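Local coordinates for uncharacterized RNA methyltransferase pyrab10780 (Pyrococcus abyssi, PDB 2JJQ), which catalyses the S-adenosyl-L-methionine-dependent methylation of uridine 54 in tRNA to 5-methyluridine, at residues L112-E117 / D404-L409; A364-R369 / A393-M398; C387-F392 / P416-V421. All coordinates share one frame; numbering follows the deposited sequence.

Contact 1. Residues L112-E117 / D404-L409; sequences LGFEVE and DEIVAL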
ATOM      1  N   LEU A 112      -8.194 -15.495 -12.446  1.00 13.52           N
ATOM      2  CA  LEU A 112      -7.438 -16.702 -12.147  1.00 15.29           C
ATOM      3  C   LEU A 112      -8.131 -17.983 -12.638  1.00 15.55           C
ATOM      4  O   LEU A 112      -7.479 -18.997 -12.754  1.00 15.50           O
ATOM      5  CB  LEU A 112      -7.354 -16.850 -10.653  1.00 15.95           C
ATOM      6  CG  LEU A 112      -6.159 -16.248  -9.892  1.00 21.10           C
ATOM      7  CD1 LEU A 112      -5.261 -15.407 -10.705  1.00 22.65           C
ATOM      8  CD2 LEU A 112      -6.562 -15.629  -8.559  1.00 18.75           C
ATOM      9  N   GLY A 113      -9.456 -17.957 -12.769  1.00 15.44           N
ATOM     10  CA  GLY A 113     -10.173 -19.153 -13.286  1.00 14.26           C
ATOM     11  C   GLY A 113     -10.880 -20.003 -12.262  1.00 14.94           C
ATOM     12  O   GLY A 113     -11.503 -21.013 -12.610  1.00 13.79           O
ATOM     13  N   PHE A 114     -10.839 -19.611 -10.990  1.00 15.45           N
ATOM     14  CA  PHE A 114     -11.452 -20.452  -9.921  1.00 16.04           C
ATOM     15  C   PHE A 114     -11.677 -19.617  -8.685  1.00 17.21           C
ATOM     16  O   PHE A 114     -11.102 -18.536  -8.571  1.00 17.48           O
ATOM     17  CB  PHE A 114     -10.566 -21.638  -9.586  1.00 16.43           C
ATOM     18  CG  PHE A 114      -9.175 -21.262  -9.242  1.00 19.14           C
ATOM     19  CD1 PHE A 114      -8.195 -21.206 -10.214  1.00 17.45           C
ATOM     20  CD2 PHE A 114      -8.827 -20.985  -7.931  1.00 21.55           C
ATOM     21  CE1 PHE A 114      -6.908 -20.847  -9.899  1.00 19.17           C
ATOM     22  CE2 PHE A 114      -7.502 -20.624  -7.618  1.00 22.64           C
ATOM     23  CZ  PHE A 114      -6.564 -20.569  -8.601  1.00 18.46           C
ATOM     24  N   GLU A 115     -12.519 -20.104  -7.790  1.00 17.16           N
ATOM     25  CA  GLU A 115     -12.877 -19.400  -6.559  1.00 18.71           C
ATOM     26  C   GLU A 115     -11.643 -19.226  -5.636  1.00 16.62           C
ATOM     27  O   GLU A 115     -10.912 -20.199  -5.331  1.00 17.41           O
ATOM     28  CB  GLU A 115     -13.946 -20.220  -5.837  1.00 20.29           C
ATOM     29  CG  GLU A 115     -14.734 -19.449  -4.802  1.00 29.13           C
ATOM     30  CD  GLU A 115     -15.776 -18.552  -5.453  1.00 37.16           C
ATOM     31  OE1 GLU A 115     -16.564 -19.075  -6.290  1.00 41.14           O
ATOM     32  OE2 GLU A 115     -15.814 -17.329  -5.130  1.00 40.88           O
ATOM     33  N   VAL A 116     -11.467 -17.999  -5.167  1.00 15.91           N
ATOM     34  CA  VAL A 116     -10.420 -17.656  -4.197  1.00 15.76           C
ATOM     35  C   VAL A 116     -11.061 -16.971  -2.995  1.00 15.25           C
ATOM     36  O   VAL A 116     -11.856 -16.071  -3.152  1.00 14.91           O
ATOM     37  CB  VAL A 116      -9.359 -16.752  -4.846  1.00 14.64           C
ATOM     38  CG1 VAL A 116      -8.326 -16.379  -3.772  1.00 16.66           C
ATOM     39  CG2 VAL A 116      -8.684 -17.532  -6.050  1.00 15.46           C
ATOM     40  N   GLU A 117     -10.786 -17.466  -1.794  1.00 15.20           N
ATOM     41  CA  GLU A 117     -11.314 -16.828  -0.599  1.00 15.72           C
ATOM     42  C   GLU A 117     -10.659 -15.448  -0.453  1.00 15.17           C
ATOM     43  O   GLU A 117      -9.445 -15.267  -0.751  1.00 15.88           O
ATOM     44  CB  GLU A 117     -11.027 -17.693   0.631  1.00 16.83           C
ATOM     45  CG  GLU A 117     -11.280 -16.975   1.964  1.00 21.22           C
ATOM     46  CD  GLU A 117     -10.793 -17.767   3.192  1.00 31.51           C
ATOM     47  OE1 GLU A 117     -10.203 -18.870   3.041  1.00 31.93           O
ATOM     48  OE2 GLU A 117     -11.016 -17.263   4.336  1.00 36.07           O
ATOM     49  N   ASP A 404      -0.993 -24.898  -5.177  1.00 18.98           N
ATOM     50  CA  ASP A 404      -1.350 -25.872  -4.178  1.00 20.49           C
ATOM     51  C   ASP A 404      -2.419 -25.276  -3.249  1.00 19.57           C
ATOM     52  O   ASP A 404      -3.437 -25.919  -2.943  1.00 19.79           O
ATOM     53  CB  ASP A 404      -0.089 -26.242  -3.389  1.00 20.43           C
ATOM     54  CG  ASP A 404      -0.379 -27.152  -2.224  1.00 25.47           C
ATOM     55  OD1 ASP A 404      -1.299 -27.980  -2.388  1.00 32.48           O
ATOM     56  OD2 ASP A 404       0.336 -27.092  -1.180  1.00 28.52           O
ATOM     57  N   GLU A 405      -2.195 -24.032  -2.832  1.00 18.05           N
ATOM     58  CA  GLU A 405      -3.147 -23.303  -1.966  1.00 17.96           C
ATOM     59  C   GLU A 405      -3.084 -21.849  -2.391  1.00 16.71           C
ATOM     60  O   GLU A 405      -2.069 -21.396  -2.851  1.00 14.67           O
ATOM     61  CB  GLU A 405      -2.728 -23.319  -0.515  1.00 19.07           C
ATOM     62  CG  GLU A 405      -3.243 -24.418   0.323  1.00 27.13           C
ATOM     63  CD  GLU A 405      -2.750 -24.281   1.741  1.00 31.75           C
ATOM     64  OE1 GLU A 405      -3.326 -23.481   2.521  1.00 35.03           O
ATOM     65  OE2 GLU A 405      -1.756 -24.959   2.059  1.00 36.32           O
ATOM     66  N   ILE A 406      -4.184 -21.130  -2.226  1.00 15.39           N
ATOM     67  CA  ILE A 406      -4.192 -19.689  -2.544  1.00 15.70           C
ATOM     68  C   ILE A 406      -5.299 -18.991  -1.776  1.00 15.91           C
ATOM     69  O   ILE A 406      -6.426 -19.538  -1.624  1.00 15.53           O
ATOM     70  CB  ILE A 406      -4.360 -19.447  -4.078  1.00 15.29           C
ATOM     71  CG1 ILE A 406      -4.203 -17.973  -4.439  1.00 17.97           C
ATOM     72  CG2 ILE A 406      -5.721 -19.921  -4.560  1.00 18.81           C
ATOM     73  CD1 ILE A 406      -4.044 -17.796  -5.981  1.00 19.21           C
ATOM     74  N   VAL A 407      -4.999 -17.791  -1.277  1.00 16.55           N
ATOM     75  CA  VAL A 407      -5.990 -16.974  -0.608  1.00 17.21           C
ATOM     76  C   VAL A 407      -5.666 -15.531  -0.964  1.00 16.07           C
ATOM     77  O   VAL A 407      -4.536 -15.230  -1.277  1.00 16.14           O
ATOM     78  CB  VAL A 407      -5.876 -17.163   0.914  1.00 17.77           C
ATOM     79  CG1 VAL A 407      -7.105 -16.672   1.586  1.00 22.69           C
ATOM     80  CG2 VAL A 407      -5.744 -18.626   1.202  1.00 22.54           C
ATOM     81  N   ALA A 408      -6.671 -14.663  -0.968  1.00 14.44           N
ATOM     82  CA  ALA A 408      -6.489 -13.227  -1.144  1.00 14.38           C
ATOM     83  C   ALA A 408      -6.774 -12.572   0.184  1.00 14.48           C
ATOM     84  O   ALA A 408      -7.630 -13.036   0.943  1.00 16.32           O
ATOM     85  CB  ALA A 408      -7.478 -12.658  -2.168  1.00 14.07           C
ATOM     86  N   LEU A 409      -6.024 -11.540   0.492  1.00 14.10           N
ATOM     87  CA  LEU A 409      -6.237 -10.788   1.762  1.00 13.49           C
ATOM     88  C   LEU A 409      -6.625  -9.394   1.316  1.00 13.99           C
ATOM     89  O   LEU A 409      -5.989  -8.822   0.410  1.00 15.93           O
ATOM     90  CB  LEU A 409      -4.995 -10.739   2.634  1.00 14.44           C
ATOM     91  CG  LEU A 409      -4.645 -12.104   3.232  1.00 16.25           C
ATOM     92  CD1 LEU A 409      -3.779 -12.747   2.186  1.00 21.38           C
ATOM     93  CD2 LEU A 409      -3.837 -11.885   4.523  1.00 23.19           C
TER
HETATM   94  O   HOH W   1      -8.992 -19.628  -1.421  1.00 16.91           O

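Contact 2. Residues A364-R369 / A393-M398; sequences AGLHPR and ARDVKM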
ATOM      1  N   ALA A 364       6.370  -5.314 -12.509  1.00 21.61           N
ATOM      2  CA  ALA A 364       6.862  -6.032 -13.694  1.00 20.82           C
ATOM      3  C   ALA A 364       6.747  -7.554 -13.555  1.00 20.58           C
ATOM      4  O   ALA A 364       6.855  -8.291 -14.562  1.00 21.43           O
ATOM      5  CB  ALA A 364       8.317  -5.657 -13.974  1.00 22.02           C
ATOM      6  N   GLY A 365       6.573  -8.029 -12.323  1.00 18.25           N
ATOM      7  CA  GLY A 365       6.517  -9.461 -12.083  1.00 17.72           C
ATOM      8  C   GLY A 365       7.910 -10.047 -11.995  1.00 16.31           C
ATOM      9  O   GLY A 365       8.888  -9.321 -11.913  1.00 17.39           O
ATOM     10  N   LEU A 366       8.015 -11.368 -12.033  1.00 16.14           N
ATOM     11  CA  LEU A 366       9.295 -12.041 -11.880  1.00 15.57           C
ATOM     12  C   LEU A 366      10.153 -11.896 -13.143  1.00 17.51           C
ATOM     13  O   LEU A 366       9.674 -12.173 -14.234  1.00 19.49           O
ATOM     14  CB  LEU A 366       9.056 -13.541 -11.677  1.00 16.20           C
ATOM     15  CG  LEU A 366       8.195 -13.930 -10.452  1.00 14.25           C
ATOM     16  CD1 LEU A 366       8.094 -15.432 -10.458  1.00 19.32           C
ATOM     17  CD2 LEU A 366       8.892 -13.451  -9.180  1.00 15.96           C
ATOM     18  N   HIS A 367      11.404 -11.481 -13.014  1.00 18.17           N
ATOM     19  CA  HIS A 367      12.294 -11.485 -14.189  1.00 20.07           C
ATOM     20  C   HIS A 367      12.319 -12.880 -14.829  1.00 20.82           C
ATOM     21  O   HIS A 367      12.443 -13.884 -14.127  1.00 20.04           O
ATOM     22  CB  HIS A 367      13.716 -11.160 -13.794  1.00 20.09           C
ATOM     23  CG  HIS A 367      14.580 -10.788 -14.960  1.00 23.42           C
ATOM     24  ND1 HIS A 367      15.018 -11.709 -15.884  1.00 26.49           N
ATOM     25  CD2 HIS A 367      15.068  -9.591 -15.362  1.00 26.59           C
ATOM     26  CE1 HIS A 367      15.757 -11.102 -16.796  1.00 28.27           C
ATOM     27  NE2 HIS A 367      15.782  -9.811 -16.518  1.00 26.70           N
ATOM     28  N   PRO A 368      12.226 -12.953 -16.178  1.00 21.25           N
ATOM     29  CA  PRO A 368      12.346 -14.254 -16.880  1.00 21.60           C
ATOM     30  C   PRO A 368      13.525 -15.130 -16.460  1.00 20.35           C
ATOM     31  O   PRO A 368      13.378 -16.365 -16.375  1.00 21.71           O
ATOM     32  CB  PRO A 368      12.460 -13.820 -18.357  1.00 22.79           C
ATOM     33  CG  PRO A 368      11.524 -12.591 -18.405  1.00 21.51           C
ATOM     34  CD  PRO A 368      11.889 -11.854 -17.110  1.00 22.05           C
ATOM     35  N   ARG A 369      14.677 -14.533 -16.195  1.00 20.49           N
ATOM     36  CA  ARG A 369      15.851 -15.289 -15.735  1.00 21.54           C
ATOM     37  C   ARG A 369      15.625 -15.952 -14.372  1.00 20.69           C
ATOM     38  O   ARG A 369      16.113 -17.036 -14.102  1.00 21.24           O
ATOM     39  CB  ARG A 369      17.112 -14.417 -15.667  1.00 22.22           C
ATOM     40  CG  ARG A 369      17.718 -14.151 -17.050  1.00 30.56           C
ATOM     41  CD  ARG A 369      18.913 -13.198 -17.043  1.00 37.79           C
ATOM     42  NE  ARG A 369      19.478 -13.120 -18.392  1.00 44.59           N
ATOM     43  CZ  ARG A 369      20.333 -12.183 -18.800  1.00 49.66           C
ATOM     44  NH1 ARG A 369      20.720 -11.217 -17.958  1.00 49.35           N
ATOM     45  NH2 ARG A 369      20.799 -12.207 -20.055  1.00 50.16           N
ATOM     46  N   ALA A 393      -0.926 -14.383 -12.561  1.00 16.37           N
ATOM     47  CA  ALA A 393      -1.481 -15.434 -13.434  1.00 16.90           C
ATOM     48  C   ALA A 393      -0.531 -15.744 -14.581  1.00 16.97           C
ATOM     49  O   ALA A 393      -0.359 -16.913 -14.952  1.00 16.91           O
ATOM     50  CB  ALA A 393      -2.868 -15.017 -13.977  1.00 16.49           C
ATOM     51  N   ARG A 394       0.042 -14.680 -15.149  1.00 16.79           N
ATOM     52  CA  ARG A 394       1.042 -14.753 -16.219  1.00 18.25           C
ATOM     53  C   ARG A 394       2.262 -15.533 -15.786  1.00 19.06           C
ATOM     54  O   ARG A 394       2.702 -16.466 -16.474  1.00 18.29           O
ATOM     55  CB  ARG A 394       1.471 -13.351 -16.623  1.00 17.79           C
ATOM     56  CG  ARG A 394       2.475 -13.337 -17.847  1.00 19.38           C
ATOM     57  CD  ARG A 394       3.295 -12.063 -17.898  1.00 19.78           C
ATOM     58  NE  ARG A 394       4.192 -11.900 -16.738  1.00 21.28           N
ATOM     59  CZ  ARG A 394       4.870 -10.774 -16.466  1.00 23.38           C
ATOM     60  NH1 ARG A 394       4.733  -9.705 -17.269  1.00 24.38           N
ATOM     61  NH2 ARG A 394       5.670 -10.705 -15.390  1.00 23.14           N
ATOM     62  N   ASP A 395       2.837 -15.142 -14.640  1.00 18.02           N
ATOM     63  CA  ASP A 395       4.069 -15.759 -14.173  1.00 17.74           C
ATOM     64  C   ASP A 395       3.827 -17.223 -13.787  1.00 18.58           C
ATOM     65  O   ASP A 395       4.691 -18.051 -13.998  1.00 18.86           O
ATOM     66  CB  ASP A 395       4.629 -14.996 -12.943  1.00 17.63           C
ATOM     67  CG  ASP A 395       5.243 -13.651 -13.283  1.00 18.69           C
ATOM     68  OD1 ASP A 395       5.462 -13.349 -14.487  1.00 18.64           O
ATOM     69  OD2 ASP A 395       5.489 -12.841 -12.326  1.00 15.87           O
ATOM     70  N   VAL A 396       2.672 -17.549 -13.213  1.00 19.21           N
ATOM     71  CA  VAL A 396       2.479 -18.920 -12.737  1.00 21.55           C
ATOM     72  C   VAL A 396       2.467 -19.909 -13.937  1.00 22.19           C
ATOM     73  O   VAL A 396       2.978 -21.025 -13.822  1.00 21.68           O
ATOM     74  CB  VAL A 396       1.264 -19.072 -11.775  1.00 22.43           C
ATOM     75  CG1 VAL A 396       1.007 -20.568 -11.441  1.00 24.97           C
ATOM     76  CG2 VAL A 396       1.551 -18.361 -10.480  1.00 24.93           C
ATOM     77  N   LYS A 397       1.934 -19.475 -15.075  1.00 22.26           N
ATOM     78  CA  LYS A 397       1.963 -20.290 -16.312  1.00 24.86           C
ATOM     79  C   LYS A 397       3.377 -20.611 -16.757  1.00 25.39           C
ATOM     80  O   LYS A 397       3.633 -21.708 -17.268  1.00 26.56           O
ATOM     81  CB  LYS A 397       1.238 -19.575 -17.470  1.00 24.19           C
ATOM     82  CG  LYS A 397      -0.256 -19.561 -17.346  1.00 27.74           C
ATOM     83  CD  LYS A 397      -0.912 -18.763 -18.496  1.00 31.78           C
ATOM     84  CE  LYS A 397      -1.457 -17.452 -17.981  1.00 33.13           C
ATOM     85  NZ  LYS A 397      -2.599 -16.979 -18.823  1.00 36.44           N
ATOM     86  N   MET A 398       4.286 -19.654 -16.574  1.00 24.73           N
ATOM     87  CA  MET A 398       5.684 -19.848 -16.941  1.00 25.08           C
ATOM     88  C   MET A 398       6.418 -20.766 -15.954  1.00 24.35           C
ATOM     89  O   MET A 398       7.400 -21.404 -16.312  1.00 24.39           O
ATOM     90  CB  MET A 398       6.418 -18.519 -17.023  1.00 25.49           C
ATOM     91  CG  MET A 398       5.671 -17.426 -17.759  1.00 30.28           C
ATOM     92  SD  MET A 398       6.456 -15.819 -17.539  1.00 47.00           S
ATOM     93  CE  MET A 398       5.636 -14.845 -18.813  1.00 44.12           C
TER
HETATM   94  O   HOH W   2       6.404  -7.538 -17.145  1.00 33.64           O
HETATM   95  O   HOH W   3       7.776 -13.124 -16.175  1.00 32.66           O

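Contact 3. Residues C387-F392 / P416-V421; sequences CNPETF and PHVELV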
ATOM      1  N   CYS A 387      -0.063  -8.137  -5.399  1.00 15.56           N
ATOM      2  CA  CYS A 387      -1.347  -7.388  -5.498  1.00 16.57           C
ATOM      3  C   CYS A 387      -1.703  -7.119  -6.990  1.00 17.38           C
ATOM      4  O   CYS A 387      -2.568  -6.309  -7.287  1.00 16.46           O
ATOM      5  CB  CYS A 387      -1.316  -6.067  -4.687  1.00 18.82           C
ATOM      6  SG  CYS A 387      -0.218  -4.902  -5.390  1.00 28.75           S
ATOM      7  N   ASN A 388      -1.066  -7.852  -7.907  1.00 16.59           N
ATOM      8  CA  ASN A 388      -1.376  -7.739  -9.339  1.00 17.28           C
ATOM      9  C   ASN A 388      -1.794  -9.118  -9.861  1.00 16.95           C
ATOM     10  O   ASN A 388      -0.968  -9.850 -10.392  1.00 15.39           O
ATOM     11  CB  ASN A 388      -0.121  -7.245 -10.082  1.00 18.51           C
ATOM     12  CG  ASN A 388       0.391  -5.867  -9.553  1.00 21.85           C
ATOM     13  OD1 ASN A 388      -0.297  -4.856  -9.686  1.00 25.85           O
ATOM     14  ND2 ASN A 388       1.611  -5.844  -8.961  1.00 24.12           N
ATOM     15  N   PRO A 389      -3.074  -9.470  -9.707  1.00 17.92           N
ATOM     16  CA  PRO A 389      -3.544 -10.803 -10.097  1.00 18.89           C
ATOM     17  C   PRO A 389      -3.177 -11.219 -11.543  1.00 18.26           C
ATOM     18  O   PRO A 389      -2.863 -12.385 -11.787  1.00 17.72           O
ATOM     19  CB  PRO A 389      -5.060 -10.669  -9.955  1.00 19.64           C
ATOM     20  CG  PRO A 389      -5.217  -9.724  -8.750  1.00 18.98           C
ATOM     21  CD  PRO A 389      -4.124  -8.705  -8.993  1.00 17.68           C
ATOM     22  N   GLU A 390      -3.281 -10.293 -12.496  1.00 17.29           N
ATOM     23  CA  GLU A 390      -2.991 -10.643 -13.861  1.00 18.43           C
ATOM     24  C   GLU A 390      -1.525 -10.990 -14.078  1.00 17.90           C
ATOM     25  O   GLU A 390      -1.228 -11.890 -14.863  1.00 17.48           O
ATOM     26  CB  GLU A 390      -3.470  -9.522 -14.811  1.00 20.30           C
ATOM     27  CG  GLU A 390      -4.988  -9.441 -14.836  1.00 24.18           C
ATOM     28  CD  GLU A 390      -5.545  -8.486 -15.889  1.00 35.28           C
ATOM     29  OE1 GLU A 390      -4.827  -7.539 -16.317  1.00 36.56           O
ATOM     30  OE2 GLU A 390      -6.730  -8.686 -16.257  1.00 39.48           O
ATOM     31  N   THR A 391      -0.620 -10.263 -13.418  1.00 17.14           N
ATOM     32  CA  THR A 391       0.819 -10.580 -13.510  1.00 18.11           C
ATOM     33  C   THR A 391       1.131 -11.897 -12.809  1.00 17.33           C
ATOM     34  O   THR A 391       1.899 -12.706 -13.333  1.00 15.47           O
ATOM     35  CB  THR A 391       1.725  -9.450 -12.968  1.00 19.01           C
ATOM     36  OG1 THR A 391       1.645  -9.440 -11.542  1.00 28.04           O
ATOM     37  CG2 THR A 391       1.183  -8.174 -13.399  1.00 16.09           C
ATOM     38  N   PHE A 392       0.524 -12.122 -11.640  1.00 16.22           N
ATOM     39  CA  PHE A 392       0.652 -13.417 -10.976  1.00 16.64           C
ATOM     40  C   PHE A 392       0.232 -14.550 -11.934  1.00 16.15           C
ATOM     41  O   PHE A 392       0.922 -15.562 -12.083  1.00 16.34           O
ATOM     42  CB  PHE A 392      -0.241 -13.478  -9.748  1.00 16.68           C
ATOM     43  CG  PHE A 392      -0.377 -14.859  -9.208  1.00 16.69           C
ATOM     44  CD1 PHE A 392       0.723 -15.471  -8.572  1.00 18.28           C
ATOM     45  CD2 PHE A 392      -1.571 -15.570  -9.340  1.00 18.93           C
ATOM     46  CE1 PHE A 392       0.590 -16.786  -8.064  1.00 21.12           C
ATOM     47  CE2 PHE A 392      -1.691 -16.837  -8.867  1.00 20.65           C
ATOM     48  CZ  PHE A 392      -0.624 -17.459  -8.214  1.00 21.70           C
ATOM     49  N   PRO A 416     -10.284  -1.213  -5.458  1.00 15.91           N
ATOM     50  CA  PRO A 416     -10.464  -2.497  -6.137  1.00 17.00           C
ATOM     51  C   PRO A 416      -9.332  -3.514  -5.944  1.00 17.64           C
ATOM     52  O   PRO A 416      -9.404  -4.615  -6.480  1.00 18.38           O
ATOM     53  CB  PRO A 416     -10.553  -2.114  -7.630  1.00 15.69           C
ATOM     54  CG  PRO A 416     -10.401  -0.666  -7.712  1.00 18.49           C
ATOM     55  CD  PRO A 416      -9.965  -0.114  -6.387  1.00 16.19           C
ATOM     56  N   HIS A 417      -8.296  -3.149  -5.186  1.00 17.82           N
ATOM     57  CA  HIS A 417      -7.084  -3.950  -5.130  1.00 19.56           C
ATOM     58  C   HIS A 417      -7.124  -5.011  -4.065  1.00 20.08           C
ATOM     59  O   HIS A 417      -7.753  -4.854  -3.011  1.00 19.85           O
ATOM     60  CB  HIS A 417      -5.873  -3.051  -4.877  1.00 18.68           C
ATOM     61  CG  HIS A 417      -5.793  -1.897  -5.815  1.00 22.35           C
ATOM     62  ND1 HIS A 417      -5.785  -2.057  -7.181  1.00 24.59           N
ATOM     63  CD2 HIS A 417      -5.778  -0.564  -5.590  1.00 22.29           C
ATOM     64  CE1 HIS A 417      -5.727  -0.871  -7.758  1.00 25.93           C
ATOM     65  NE2 HIS A 417      -5.705   0.049  -6.815  1.00 28.54           N
ATOM     66  N   VAL A 418      -6.440  -6.109  -4.336  1.00 20.26           N
ATOM     67  CA  VAL A 418      -6.373  -7.162  -3.344  1.00 21.17           C
ATOM     68  C   VAL A 418      -4.937  -7.707  -3.315  1.00 20.63           C
ATOM     69  O   VAL A 418      -4.205  -7.497  -4.301  1.00 21.58           O
ATOM     70  CB  VAL A 418      -7.418  -8.246  -3.683  1.00 23.05           C
ATOM     71  CG1 VAL A 418      -6.781  -9.312  -4.589  1.00 24.16           C
ATOM     72  CG2 VAL A 418      -7.947  -8.855  -2.433  1.00 24.34           C
ATOM     73  N   GLU A 419      -4.538  -8.347  -2.216  1.00 19.52           N
ATOM     74  CA  GLU A 419      -3.242  -9.015  -2.077  1.00 19.67           C
ATOM     75  C   GLU A 419      -3.382 -10.536  -2.116  1.00 19.43           C
ATOM     76  O   GLU A 419      -3.969 -11.126  -1.225  1.00 22.63           O
ATOM     77  CB  GLU A 419      -2.606  -8.647  -0.756  1.00 21.14           C
ATOM     78  CG  GLU A 419      -1.217  -9.230  -0.566  1.00 25.79           C
ATOM     79  CD  GLU A 419      -0.129  -8.300  -1.074  1.00 34.25           C
ATOM     80  OE1 GLU A 419      -0.434  -7.471  -1.953  1.00 38.95           O
ATOM     81  OE2 GLU A 419       1.006  -8.361  -0.544  1.00 36.33           O
ATOM     82  N   LEU A 420      -2.788 -11.198  -3.084  1.00 16.73           N
ATOM     83  CA  LEU A 420      -2.948 -12.662  -3.175  1.00 17.02           C
ATOM     84  C   LEU A 420      -1.738 -13.289  -2.511  1.00 15.84           C
ATOM     85  O   LEU A 420      -0.635 -12.720  -2.564  1.00 15.40           O
ATOM     86  CB  LEU A 420      -2.894 -13.084  -4.631  1.00 18.01           C
ATOM     87  CG  LEU A 420      -4.101 -12.916  -5.495  1.00 22.42           C
ATOM     88  CD1 LEU A 420      -3.540 -13.177  -6.935  1.00 23.29           C
ATOM     89  CD2 LEU A 420      -5.053 -14.044  -5.071  1.00 23.84           C
ATOM     90  N   VAL A 421      -1.905 -14.495  -1.949  1.00 13.97           N
ATOM     91  CA  VAL A 421      -0.758 -15.221  -1.400  1.00 13.13           C
ATOM     92  C   VAL A 421      -0.980 -16.631  -1.915  1.00 13.57           C
ATOM     93  O   VAL A 421      -1.985 -17.282  -1.570  1.00 14.39           O
ATOM     94  CB  VAL A 421      -0.698 -15.200   0.169  1.00 13.69           C
ATOM     95  CG1 VAL A 421       0.533 -15.956   0.664  1.00 12.26           C
ATOM     96  CG2 VAL A 421      -0.738 -13.758   0.725  1.00 14.51           C
TER
HETATM   97  O   HOH W   4      -5.312  -6.264  -6.823  1.00 23.07           O

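Contact 1. Residues L112-E117 / D404-L409
I406 reaches from strand 404-409 into the loop 112-117, where F114, V116 and L112 receive it. From CB, whose bond to the backbone heads for the loop, the side chain divides. The short branch, CG2, sits between the backbone N and the carbonyl carbon and meets two partners: it lies 3.6 Å from CE2 of F114, at the edge of the ring and in its plane, and 4.1 Å from CG2 of V116. The long branch leaves with CG1 anti to the backbone N (chi1 -173°) and continues extended, so that CD1 ends 4.2 Å from CD2 of L112, the last residue of helix 97-112.

The loop illustrates how a class I-like methyltransferase sheet can be widened by one more strand at its edge: after G113 leaves the helix with positive phi, the chain crosses to form strand 117-119, which lies parallel to 403-409 as an outermost strand of the mixed sheet. The joining bond runs from A408 N to E117 O, 2.8 Å and almost straight at 167°. Through the N-H of the same glutamate a water completes the link, accepting from E117 N at 2.8 Å and donating to I406 O at 2.6 Å. V116 turns its CB toward the strand, its CG1 4.1 Å from CB of A408. E117 instead runs alongside V407, pointing the same way, with OE1 4.1 Å from CG1 of V407.

Contact 2. Residues A364-R369 / A393-M398
L366 and D395 mark the closest approach of the two backbones, 6.8 Å from CA to CA, where the turn 364-367 leading into helix 368-377 passes the flank of helix 389-398. The positive phi of G365 (82°) carries the chain past the helix, with G365 CA 3.5 Å from D395 OD2 and 3.6 Å from R394 NH2. Its neighbours offer the helix one donor and one acceptor. L366 N donates to D395 OD2 (2.9 Å, 174°), reaching the oxygen from above the carboxylate plane, while A364 O accepts from R394 NH2 at 2.8 Å, nearly in the guanidinium plane. The bend of the arginine at chi3 (64°) also brings the guanidinium back to its own neighbour: NE at 3.0 Å and NH2 at 2.8 Å both grip D395 OD1, forming a side-on salt bridge. A water joins A364 O to R394 NH1, and another joins L366 O to D395 OD1. Beyond the two segments, Y384 hydrogen-bonds OD2, and L366 packs on Y298, an S-adenosyl-L-methionine-binding residue. With both carboxylate oxygens engaged by donors and the arginine charge alongside, the buried D395 probably remains ionised, and the R394-D395 pair holds the turn through backbone groups of A364 and L366.

Contact 3. Residues C387-F392 / P416-V421
C387, the predicted nucleophile, meets E419, the predicted proton acceptor, through its CB, which lies 3.2 Å from E419 OE1. The sulfur stands between the backbone N and the carbonyl carbon (chi1 68°) and is farther off, with SG 4.3 Å from OE1. Although the CB of E419 sets out away from the cysteine, a bend at chi2 (90°) brings its carboxylate back to the pair. V418 closes on the same residue from the backbone: its O makes a CA-H...O contact with C387 CA at 3.1 Å. One water links the two chains further, donating to C387 O at 2.8 Å and accepting from V418 N at 2.7 Å.

The pairing follows from a hallmark of the class I methyltransferase fold. Strand 419-424 is inserted antiparallel between 381-386 and 403-409, so its beginning lies beside the end of 381-386, where C387 follows. The backbone bonds of L420 to S386 and of E419 to L409 fix it from the two neighbouring strands.

Farther out, L420 sends CD1 under helix 389-392, 3.9 Å from CD2 of F392, with the two side chains crossing at about a right angle; the same methyl is 4.2 Å from CB of P389. F392 in turn stacks edge-to-face with Y384. The start of the helix is secured by N388 O, which accepts from both F392 N and T391 OG1, the hydroxyl approaching in the carbonyl plane on a lone pair. N388 N itself donates to OG of S386.

In the fold
Helix 389-398 and the strands beside it tie the three contacts together. Contacts 1 and 3 have centres about 10 Å apart and share the sheet: L409 N lies 2.7 Å from E419 O and V407 O 2.8 Å from V421 N, probable hydrogen bonds that join strand 403-409 to strand 419-424, which carries the predicted proton acceptor E419. Contacts 2 and 3, with centres about 13 Å apart, use successive parts of the helix. Contacts 1 and 2 are more distant, about 18 Å between centres, yet touch where L112 CD1 packs on A393 CB. Contacts 2 and 3 border the cofactor: the side chains of A364 and E419 each lie about 7 Å from bound S-adenosyl-L-homocysteine.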